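PDB 2C21: trypanothione-dependent glyoxalase I from Leishmania major, which belongs to the glyoxalase/bleomycin resistance/dioxygenase superfamily and binds nickel in this model. Local coordinates for residues V92-M95 with R96-V100. Sequence-based numbering, arbitrary orientation. Where two conformers were deposited one is given.
Sequences VADM and RKHDV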
loop_
_atom_site.group_PDB
_atom_site.type_symbol
_atom_site.label_atom_id
_atom_site.label_comp_id
_atom_site.label_asym_id
_atom_site.label_seq_id
_atom_site.Cartn_x
_atom_site.Cartn_y
_atom_site.Cartn_z
ATOM N N VAL A 92 15.017 -12.914 -7.120
ATOM C CA VAL A 92 14.181 -14.115 -7.037
ATOM C C VAL A 92 15.032 -15.327 -6.714
ATOM O O VAL A 92 14.631 -16.165 -5.891
ATOM C CB VAL A 92 13.368 -14.367 -8.345
ATOM C CG1 VAL A 92 12.725 -15.760 -8.340
ATOM C CG2 VAL A 92 12.283 -13.293 -8.521
ATOM N N ALA A 93 16.197 -15.411 -7.369
ATOM C CA ALA A 93 17.169 -16.432 -7.051
ATOM C C ALA A 93 17.470 -16.376 -5.542
ATOM O O ALA A 93 17.297 -17.375 -4.780
ATOM C CB ALA A 93 18.452 -16.255 -7.909
ATOM N N ASP A 94 17.987 -15.163 -5.124
ATOM C CA ASP A 94 18.312 -15.014 -3.705
ATOM C C ASP A 94 17.173 -15.466 -2.789
ATOM O O ASP A 94 17.408 -16.135 -1.781
ATOM C CB ASP A 94 18.654 -13.565 -3.368
ATOM C CG ASP A 94 19.301 -13.432 -2.000
ATOM O OD1 ASP A 94 20.318 -14.117 -1.767
ATOM O OD2 ASP A 94 18.790 -12.660 -1.163
ATOM N N MET A 95 15.947 -15.093 -3.148
ATOM C CA MET A 95 14.765 -15.490 -2.385
ATOM C C MET A 95 14.603 -17.009 -2.352
ATOM O O MET A 95 14.509 -17.616 -1.273
ATOM C CB MET A 95 13.514 -14.866 -3.014
ATOM C CG MET A 95 13.434 -13.353 -2.913
ATOM S SD MET A 95 12.233 -12.839 -1.666
ATOM C CE MET A 95 12.346 -11.060 -1.821
ATOM N N ARG A 96 14.606 -17.621 -3.535
ATOM C CA ARG A 96 14.445 -19.073 -3.637
ATOM C C ARG A 96 15.502 -19.822 -2.798
ATOM O O ARG A 96 15.208 -20.885 -2.240
ATOM C CB ARG A 96 14.530 -19.501 -5.106
ATOM C CG ARG A 96 13.927 -20.867 -5.417
ATOM C CD ARG A 96 14.316 -21.343 -6.818
ATOM N NE ARG A 96 13.953 -20.385 -7.864
ATOM C CZ ARG A 96 12.723 -20.220 -8.356
ATOM N NH1 ARG A 96 11.697 -20.940 -7.906
ATOM N NH2 ARG A 96 12.510 -19.319 -9.304
ATOM N N LYS A 97 16.710 -19.260 -2.700
ATOM C CA LYS A 97 17.757 -19.815 -1.822
ATOM C C LYS A 97 17.318 -19.891 -0.351
ATOM O O LYS A 97 17.675 -20.826 0.365
ATOM C CB LYS A 97 19.061 -19.003 -1.942
ATOM C CG LYS A 97 20.235 -19.542 -1.114
ATOM C CD LYS A 97 21.586 -19.031 -1.617
ATOM C CE LYS A 97 22.749 -19.628 -0.797
ATOM N NZ LYS A 97 24.035 -19.812 -1.556
ATOM N N HIS A 98 16.534 -18.910 0.083
ATOM C CA HIS A 98 16.074 -18.831 1.467
ATOM C C HIS A 98 14.640 -19.359 1.663
ATOM O O HIS A 98 13.972 -19.004 2.626
ATOM C CB HIS A 98 16.247 -17.391 1.968
ATOM C CG HIS A 98 17.684 -17.003 2.144
ATOM N ND1 HIS A 98 18.480 -16.593 1.096
ATOM C CD2 HIS A 98 18.484 -17.024 3.237
ATOM C CE1 HIS A 98 19.705 -16.359 1.539
ATOM N NE2 HIS A 98 19.732 -16.611 2.835
ATOM N N ASP A 99 14.219 -20.253 0.766
ATOM C CA ASP A 99 12.928 -20.958 0.821
ATOM C C ASP A 99 11.699 -20.052 0.744
ATOM O O ASP A 99 10.631 -20.441 1.212
ATOM C CB ASP A 99 12.811 -21.849 2.073
ATOM C CG ASP A 99 13.866 -22.928 2.139
ATOM O OD1 ASP A 99 14.128 -23.603 1.111
ATOM O OD2 ASP A 99 14.414 -23.123 3.246
ATOM N N VAL A 100 11.835 -18.864 0.156
ATOM C CA VAL A 100 10.686 -17.965 -0.014
ATOM C C VAL A 100 9.852 -18.460 -1.192
ATOM O O VAL A 100 10.397 -18.648 -2.288
ATOM C CB VAL A 100 11.124 -16.522 -0.293
ATOM C CG1 VAL A 100 9.937 -15.652 -0.689
ATOM C CG2 VAL A 100 11.809 -15.931 0.925
#
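Met-95, in the conformer modelled here, lays its sulfur against the methyl groups of Val-100: SD comes within 3.8 Å of Val-100 CG1, the two chains crossing at a slant. Ile-102 and Arg-29 also touch Met-95, and Phe-25 touches Val-100, which places this apolar pair where the end of helix 88-97 meets helix 19-29 and strand 102-105. The backbone explains how Val-100 returns to a residue five positions earlier. Val-100 N donates to Met-95 O (3.3 Å, N-H...O 166°). Asp-99 N bonds Arg-96 O at 3.2 Å, and Asp-99 has a positive phi: a Schellman motif. His-98 N reaches Met-95 O as well, at 2.8 Å, and the two donors approach from opposite faces of the carbonyl plane. One turn back, Asp-94 O accepts a hydrogen bond from His-98 ND1 at 3.1 Å, almost straight (174°), with the oxygen lying in the ring plane, at the edge. With CG beside the backbone N (chi1 -70°), the imidazole folds back to this carbonyl. Arg-96, in the conformer given, brings NH2 obliquely to 3.7 Å from Val-92 CG1 and forms a salt bridge with Glu-105. Because ND1 is the donor to Asp-94 O, it must carry a proton; the nearby Asp-94 carboxylate and its salt-bridge partner Arg-29 would probably pull the ring's ionisation in opposite directions, leaving its charge undecided.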